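Local coordinates for conserved hypothetical protein (Sulfolobus solfataricus, PDB 2FNA) that binds ADP and magnesium and, as an archaeal AAA+ ATPase, probably hydrolyses ATP, although its cellular role is not established, at residues 216-219 with 220-224; 247-250 with 251-255. One frame throughout, in Å; residues are numbered along the deposited sequence. Where two conformers were deposited one is given.

Contact 1: 216-219 with 220-224; sequences EFLR and RGFQE
R219 and Q223 face each other one turn apart on helix 211-225, one of the helices that follow the last strand (202-206) of the parallel P-loop sheet, consistent with the helical lid of AAA+ ATPases, and the contact is the i to i+4 arrangement of consecutive turns. The evidence for helix is the set of four backbone bonds: R220 N to E216 O, G221 N to F217 O, F222 N to L218 O and Q223 N to R219 O, the straightest of them being the last, with 166° at the hydrogen. R219 has the most surface buried here. Its chain is bent at chi3, which turns the guanidinium across the helix surface. There its NH2 makes a salt bridge of 2.6 Å with E216 OE2, from the preceding turn, while Q223 OE1 lies over one face of the guanidinium. The guanidinium and amide planes are 27° apart as the two chains cross. R219 NH1 and Q223 OE1 come too close for a reliable bond, and R219 has two conformers, of which one is described. R220, next in buried surface, runs extended from CG to NE and leaves the helix away from R219; its CB rests 3.4 Å from E216 O. On the buried side, the ring of F222 leans back over the preceding turn. Among its neighbours are F229, stacked, and F4, edge-to-face, while L218 packs on Y232 and V235 of helix 232-239. F217 packs on L246 and T247 of helix 243-256 and touches ADP. F222 CG lies beside its backbone N and anti to the carbonyl carbon (chi1 -67°), which helps put CD2 3.3 Å from L218 O and CE2 4.2 Å from L218 CB.

Contact 2: 247-250 with 251-255; sequences TYFG and FIYLD. With ADP (adenosine-5'-diphosphate), chain D.
Y248 and I252, one turn apart on helix 243-256, meet obliquely: CG1 of the isoleucine lies 3.6 Å from Y248 CE2, and its CD1 follows at 4.0 Å from the same CE2. Both I252 torsions near -60° (chi1 -61°, chi2 -58°) bring this branch back toward the tyrosine, whose ring also stacks on Y269. F249 and Y253 behave differently. The shared rotamer, CG anti to the backbone N (F249 chi1 167°), carries both side chains the same way, side by side, and Y253 CB sits 4.1 Å from F249 CZ, over one face of the phenylalanine near its rim. G250 has no side chain; its carbonyl accepts L254 N at 3.1 Å and has L254 CG 3.3 Å from its O. The remaining backbone bonds are F251 N to T247 O, I252 N to Y248 O and Y253 N to F249 O. T247 OG1 is hydrogen-bonded to P243 O and lies 3.4 Å from ADP C1'. These are i to i+4 contacts of an alpha-helix whose T247 helps line the nucleotide pocket of this P-loop ATPase, probably in the helical lid region, as in AAA+ ATPases.

How the contacts relate
Contacts 1 and 2 belong to two helices, 211-225 and 243-256, that pack together; the centres of the two contacts are about 11 Å apart. The interface is aromatic and aliphatic: F222 CZ approaches F249 CE2 at 4.0 Å, and F222 CD1 approaches L254 CD2 at 3.8 Å. At the nucleotide end F217 CZ lies 3.4 Å from T247 OG1, and both residues belong to the ADP pocket. Each contact is partly buried, but their chemistry differs: 216-224 turns charged and amide groups outward and keeps its phenylalanines inward, whereas the side-chain contacts within 247-255 are apolar, with Y248, F249 and I252 packed against helix 259-282.

Contact 1: 216-219 with 220-224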
ATOM      1  N   GLU A 216       9.246  21.504   6.170  1.00 39.13           N
ATOM      2  CA  GLU A 216       8.072  21.997   6.869  1.00 35.95           C
ATOM      3  C   GLU A 216       7.445  20.936   7.788  1.00 32.50           C
ATOM      4  O   GLU A 216       6.913  21.277   8.827  1.00 35.41           O
ATOM      5  CB  GLU A 216       7.056  22.549   5.870  1.00 41.03           C
ATOM      6  CG  GLU A 216       5.845  23.236   6.505  1.00 46.64           C
ATOM      7  CD  GLU A 216       6.210  24.301   7.564  1.00 60.52           C
ATOM      8  OE1 GLU A 216       7.215  25.044   7.397  1.00 53.72           O
ATOM      9  OE2 GLU A 216       5.467  24.383   8.568  1.00 55.43           O
ATOM     10  N   PHE A 217       7.516  19.660   7.409  1.00 33.18           N
ATOM     11  CA  PHE A 217       6.989  18.545   8.225  1.00 32.52           C
ATOM     12  C   PHE A 217       7.750  18.431   9.546  1.00 32.14           C
ATOM     13  O   PHE A 217       7.168  18.328  10.633  1.00 29.71           O
ATOM     14  CB  PHE A 217       7.110  17.235   7.416  1.00 34.41           C
ATOM     15  CG  PHE A 217       6.825  15.990   8.197  1.00 35.28           C
ATOM     16  CD1 PHE A 217       5.540  15.722   8.629  1.00 38.81           C
ATOM     17  CD2 PHE A 217       7.834  15.076   8.491  1.00 37.37           C
ATOM     18  CE1 PHE A 217       5.244  14.592   9.341  1.00 34.22           C
ATOM     19  CE2 PHE A 217       7.551  13.935   9.196  1.00 39.33           C
ATOM     20  CZ  PHE A 217       6.241  13.680   9.644  1.00 32.82           C
ATOM     21  N   LEU A 218       9.067  18.450   9.442  1.00 32.72           N
ATOM     22  CA  LEU A 218       9.937  18.344  10.615  1.00 34.69           C
ATOM     23  C   LEU A 218       9.778  19.559  11.509  1.00 34.73           C
ATOM     24  O   LEU A 218       9.638  19.416  12.720  1.00 36.84           O
ATOM     25  CB  LEU A 218      11.381  18.277  10.173  1.00 33.71           C
ATOM     26  CG  LEU A 218      11.744  16.974   9.490  1.00 36.95           C
ATOM     27  CD1 LEU A 218      13.150  17.080   9.088  1.00 31.36           C
ATOM     28  CD2 LEU A 218      11.540  15.791  10.441  1.00 36.58           C
ATOM     29  N   ARG A 219       9.828  20.739  10.877  1.00 35.60           N
ATOM     30  CA  ARG A 219       9.622  22.021  11.564  0.50 37.03           C
ATOM     31  C   ARG A 219       8.349  21.972  12.383  1.00 36.46           C
ATOM     32  O   ARG A 219       8.330  22.326  13.547  1.00 37.75           O
ATOM     33  CB  ARG A 219       9.513  23.191  10.566  0.50 36.83           C
ATOM     34  CG  ARG A 219       9.701  24.550  11.221  0.50 38.67           C
ATOM     35  CD  ARG A 219       9.056  25.743  10.458  0.50 37.36           C
ATOM     36  NE  ARG A 219       7.583  25.848  10.345  0.50 41.60           N
ATOM     37  CZ  ARG A 219       6.652  25.388  11.189  0.50 44.79           C
ATOM     38  NH1 ARG A 219       6.951  24.720  12.285  0.50 55.24           N
ATOM     39  NH2 ARG A 219       5.367  25.593  10.923  0.50 40.34           N
ATOM     40  N   ARG A 220       7.270  21.515  11.771  1.00 38.48           N
ATOM     41  CA  ARG A 220       6.010  21.416  12.482  1.00 38.00           C
ATOM     42  C   ARG A 220       6.059  20.449  13.674  1.00 36.13           C
ATOM     43  O   ARG A 220       5.496  20.735  14.718  1.00 37.87           O
ATOM     44  CB  ARG A 220       4.882  21.045  11.536  1.00 40.52           C
ATOM     45  CG  ARG A 220       3.643  20.678  12.293  1.00 50.34           C
ATOM     46  CD  ARG A 220       2.386  20.773  11.497  1.00 60.05           C
ATOM     47  NE  ARG A 220       1.389  19.954  12.178  1.00 65.04           N
ATOM     48  CZ  ARG A 220       0.176  19.692  11.712  1.00 67.26           C
ATOM     49  NH1 ARG A 220      -0.214  20.208  10.547  1.00 64.26           N
ATOM     50  NH2 ARG A 220      -0.641  18.908  12.423  1.00 63.99           N
ATOM     51  N   GLY A 221       6.742  19.317  13.547  1.00 34.75           N
ATOM     52  CA  GLY A 221       6.755  18.338  14.634  1.00 33.05           C
ATOM     53  C   GLY A 221       7.633  18.763  15.790  1.00 34.11           C
ATOM     54  O   GLY A 221       7.356  18.451  16.963  1.00 32.34           O
ATOM     55  N   PHE A 222       8.710  19.474  15.473  1.00 36.68           N
ATOM     56  CA  PHE A 222       9.590  20.038  16.526  1.00 34.32           C
ATOM     57  C   PHE A 222       8.985  21.226  17.268  1.00 35.98           C
ATOM     58  O   PHE A 222       9.085  21.330  18.520  1.00 35.27           O
ATOM     59  CB  PHE A 222      10.960  20.380  15.923  1.00 34.56           C
ATOM     60  CG  PHE A 222      11.738  19.163  15.474  1.00 31.31           C
ATOM     61  CD1 PHE A 222      11.715  17.987  16.219  1.00 36.53           C
ATOM     62  CD2 PHE A 222      12.481  19.179  14.302  1.00 27.98           C
ATOM     63  CE1 PHE A 222      12.435  16.866  15.817  1.00 33.13           C
ATOM     64  CE2 PHE A 222      13.206  18.072  13.898  1.00 36.84           C
ATOM     65  CZ  PHE A 222      13.174  16.905  14.643  1.00 26.09           C
ATOM     66  N   GLN A 223       8.353  22.123  16.515  1.00 36.50           N
ATOM     67  CA  GLN A 223       7.600  23.221  17.104  1.00 40.54           C
ATOM     68  C   GLN A 223       6.510  22.694  18.049  1.00 39.79           C
ATOM     69  O   GLN A 223       6.389  23.138  19.199  1.00 39.30           O
ATOM     70  CB  GLN A 223       7.070  24.177  16.010  1.00 40.13           C
ATOM     71  CG  GLN A 223       8.255  24.900  15.280  1.00 47.12           C
ATOM     72  CD  GLN A 223       7.851  26.102  14.411  1.00 49.00           C
ATOM     73  OE1 GLN A 223       6.661  26.295  14.094  1.00 64.57           O
ATOM     74  NE2 GLN A 223       8.855  26.915  14.012  1.00 51.39           N
ATOM     75  N   GLU A 224       5.807  21.669  17.613  1.00 40.62           N
ATOM     76  CA  GLU A 224       4.834  20.982  18.454  1.00 42.46           C
ATOM     77  C   GLU A 224       5.407  20.305  19.711  1.00 40.10           C
ATOM     78  O   GLU A 224       4.778  20.358  20.772  1.00 39.39           O
ATOM     79  CB  GLU A 224       4.107  19.965  17.588  1.00 44.95           C
ATOM     80  CG  GLU A 224       3.315  18.877  18.308  1.00 48.35           C
ATOM     81  CD  GLU A 224       2.715  17.887  17.298  1.00 49.87           C
ATOM     82  OE1 GLU A 224       1.971  18.358  16.385  1.00 59.65           O
ATOM     83  OE2 GLU A 224       3.022  16.669  17.411  1.00 39.04           O
TER

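Contact 2: 247-250 with 251-255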
ATOM      1  N   THR A 247       9.339  10.628   9.678  1.00 34.59           N
ATOM      2  CA  THR A 247       8.582  10.403  10.913  1.00 32.31           C
ATOM      3  C   THR A 247       9.393   9.651  11.973  1.00 34.52           C
ATOM      4  O   THR A 247       9.399  10.053  13.123  1.00 32.69           O
ATOM      5  CB  THR A 247       7.292   9.599  10.612  1.00 32.55           C
ATOM      6  OG1 THR A 247       6.499  10.297   9.657  1.00 33.55           O
ATOM      7  CG2 THR A 247       6.409   9.356  11.871  1.00 30.75           C
ATOM      8  N   TYR A 248      10.001   8.529  11.586  1.00 29.63           N
ATOM      9  CA  TYR A 248      10.851   7.748  12.465  1.00 33.10           C
ATOM     10  C   TYR A 248      12.018   8.603  12.983  1.00 31.12           C
ATOM     11  O   TYR A 248      12.221   8.667  14.151  1.00 27.64           O
ATOM     12  CB  TYR A 248      11.407   6.542  11.707  1.00 32.59           C
ATOM     13  CG  TYR A 248      12.080   5.510  12.584  1.00 33.15           C
ATOM     14  CD1 TYR A 248      11.330   4.517  13.204  1.00 33.56           C
ATOM     15  CD2 TYR A 248      13.460   5.508  12.777  1.00 29.53           C
ATOM     16  CE1 TYR A 248      11.941   3.548  14.015  1.00 33.95           C
ATOM     17  CE2 TYR A 248      14.065   4.548  13.587  1.00 33.36           C
ATOM     18  CZ  TYR A 248      13.303   3.571  14.200  1.00 29.76           C
ATOM     19  OH  TYR A 248      13.894   2.586  15.042  1.00 35.61           O
ATOM     20  N   PHE A 249      12.734   9.293  12.088  1.00 31.96           N
ATOM     21  CA  PHE A 249      13.779  10.233  12.477  1.00 30.75           C
ATOM     22  C   PHE A 249      13.288  11.217  13.515  1.00 27.29           C
ATOM     23  O   PHE A 249      13.943  11.458  14.499  1.00 28.57           O
ATOM     24  CB  PHE A 249      14.307  11.052  11.289  1.00 31.21           C
ATOM     25  CG  PHE A 249      15.156  12.216  11.728  1.00 28.64           C
ATOM     26  CD1 PHE A 249      16.491  12.020  12.083  1.00 34.59           C
ATOM     27  CD2 PHE A 249      14.618  13.485  11.848  1.00 32.36           C
ATOM     28  CE1 PHE A 249      17.257  13.051  12.537  1.00 29.29           C
ATOM     29  CE2 PHE A 249      15.401  14.527  12.300  1.00 30.96           C
ATOM     30  CZ  PHE A 249      16.725  14.300  12.657  1.00 28.41           C
ATOM     31  N   GLY A 250      12.127  11.826  13.267  1.00 30.10           N
ATOM     32  CA  GLY A 250      11.599  12.816  14.182  1.00 29.87           C
ATOM     33  C   GLY A 250      11.348  12.191  15.531  1.00 30.07           C
ATOM     34  O   GLY A 250      11.658  12.771  16.550  1.00 30.93           O
ATOM     35  N   PHE A 251      10.827  10.971  15.533  1.00 29.85           N
ATOM     36  CA  PHE A 251      10.556  10.287  16.775  1.00 28.27           C
ATOM     37  C   PHE A 251      11.870  10.031  17.534  1.00 27.11           C
ATOM     38  O   PHE A 251      11.972  10.346  18.723  1.00 28.40           O
ATOM     39  CB  PHE A 251       9.794   8.971  16.543  1.00 30.86           C
ATOM     40  CG  PHE A 251       9.455   8.255  17.834  1.00 30.86           C
ATOM     41  CD1 PHE A 251      10.420   7.545  18.515  1.00 29.03           C
ATOM     42  CD2 PHE A 251       8.189   8.342  18.381  1.00 38.75           C
ATOM     43  CE1 PHE A 251      10.151   6.934  19.752  1.00 31.09           C
ATOM     44  CE2 PHE A 251       7.903   7.732  19.593  1.00 32.21           C
ATOM     45  CZ  PHE A 251       8.889   7.013  20.274  1.00 40.82           C
ATOM     46  N   ILE A 252      12.859   9.463  16.845  1.00 26.62           N
ATOM     47  CA  ILE A 252      14.128   9.139  17.473  1.00 26.81           C
ATOM     48  C   ILE A 252      14.834  10.382  17.966  1.00 25.06           C
ATOM     49  O   ILE A 252      15.383  10.391  19.072  1.00 25.84           O
ATOM     50  CB  ILE A 252      15.087   8.344  16.537  1.00 26.67           C
ATOM     51  CG1 ILE A 252      14.468   7.008  16.117  1.00 29.96           C
ATOM     52  CG2 ILE A 252      16.404   8.085  17.232  1.00 32.81           C
ATOM     53  CD1 ILE A 252      14.097   6.118  17.259  1.00 30.52           C
ATOM     54  N   TYR A 253      14.858  11.440  17.152  1.00 24.27           N
ATOM     55  CA  TYR A 253      15.524  12.667  17.601  1.00 25.36           C
ATOM     56  C   TYR A 253      14.859  13.248  18.846  1.00 24.82           C
ATOM     57  O   TYR A 253      15.515  13.755  19.721  1.00 26.78           O
ATOM     58  CB  TYR A 253      15.556  13.741  16.503  1.00 26.42           C
ATOM     59  CG  TYR A 253      16.349  14.938  16.974  1.00 27.36           C
ATOM     60  CD1 TYR A 253      17.723  14.969  16.853  1.00 28.78           C
ATOM     61  CD2 TYR A 253      15.716  16.030  17.588  1.00 28.62           C
ATOM     62  CE1 TYR A 253      18.467  16.044  17.336  1.00 26.39           C
ATOM     63  CE2 TYR A 253      16.445  17.108  18.039  1.00 31.47           C
ATOM     64  CZ  TYR A 253      17.818  17.110  17.906  1.00 25.10           C
ATOM     65  OH  TYR A 253      18.561  18.173  18.370  1.00 29.56           O
ATOM     66  N   LEU A 254      13.540  13.193  18.921  1.00 26.68           N
ATOM     67  CA  LEU A 254      12.852  13.662  20.119  1.00 27.40           C
ATOM     68  C   LEU A 254      13.219  12.818  21.317  1.00 28.06           C
ATOM     69  O   LEU A 254      13.331  13.290  22.442  1.00 28.40           O
ATOM     70  CB  LEU A 254      11.337  13.644  19.892  1.00 28.75           C
ATOM     71  CG  LEU A 254      10.735  14.745  19.010  1.00 32.38           C
ATOM     72  CD1 LEU A 254       9.232  14.657  19.066  1.00 29.31           C
ATOM     73  CD2 LEU A 254      11.181  16.125  19.430  1.00 35.34           C
ATOM     74  N   ASP A 255      13.458  11.553  21.062  1.00 29.06           N
ATOM     75  CA  ASP A 255      13.720  10.641  22.135  1.00 29.43           C
ATOM     76  C   ASP A 255      15.133  10.771  22.650  1.00 31.11           C
ATOM     77  O   ASP A 255      15.376  10.555  23.820  1.00 30.40           O
ATOM     78  CB  ASP A 255      13.485   9.206  21.667  1.00 28.25           C
ATOM     79  CG  ASP A 255      13.442   8.251  22.811  1.00 28.79           C
ATOM     80  OD1 ASP A 255      12.686   8.534  23.779  1.00 27.51           O
ATOM     81  OD2 ASP A 255      14.195   7.265  22.763  1.00 30.98           O
TER
HETATM   82  PB  ADP D 500       1.700   3.670   3.647  1.00 22.86           P
HETATM   83  O1B ADP D 500       1.649   4.548   2.438  1.00 24.48           O
HETATM   84  O2B ADP D 500       2.910   2.741   3.621  1.00 24.69           O
HETATM   85  O3B ADP D 500       0.426   3.011   4.057  1.00 18.45           O
HETATM   86  PA  ADP D 500       1.534   4.855   6.348  1.00 27.77           P
HETATM   87  O1A ADP D 500       0.182   5.481   6.479  1.00 26.22           O
HETATM   88  O2A ADP D 500       1.594   3.528   6.981  1.00 26.59           O
HETATM   89  O3A ADP D 500       2.122   4.757   4.834  1.00 25.84           O
HETATM   90  O5' ADP D 500       2.574   5.923   6.895  1.00 22.29           O
HETATM   91  C5' ADP D 500       3.961   5.612   7.110  1.00 23.14           C
HETATM   92  C4' ADP D 500       4.468   6.336   8.355  1.00 24.82           C
HETATM   93  O4' ADP D 500       4.645   7.720   8.120  1.00 27.83           O
HETATM   94  C3' ADP D 500       3.551   6.263   9.537  1.00 24.37           C
HETATM   95  O3' ADP D 500       4.373   6.368  10.719  1.00 25.55           O
HETATM   96  C2' ADP D 500       2.716   7.521   9.439  1.00 28.70           C
HETATM   97  O2' ADP D 500       2.233   7.961  10.700  1.00 29.93           O
HETATM   98  C1' ADP D 500       3.740   8.480   8.900  1.00 26.56           C
HETATM   99  N9  ADP D 500       3.229   9.520   8.013  1.00 27.46           N
HETATM  100  C8  ADP D 500       3.143   9.437   6.668  1.00 29.01           C
HETATM  101  N7  ADP D 500       2.701  10.588   6.161  1.00 28.99           N
HETATM  102  C5  ADP D 500       2.473  11.425   7.201  1.00 33.19           C
HETATM  103  C6  ADP D 500       2.001  12.815   7.387  1.00 33.01           C
HETATM  104  N6  ADP D 500       1.637  13.559   6.322  1.00 27.44           N
HETATM  105  N1  ADP D 500       1.946  13.323   8.651  1.00 24.07           N
HETATM  106  C2  ADP D 500       2.316  12.605   9.728  1.00 35.09           C
HETATM  107  N3  ADP D 500       2.762  11.340   9.634  1.00 31.47           N
HETATM  108  C4  ADP D 500       2.860  10.728   8.421  1.00 30.36           C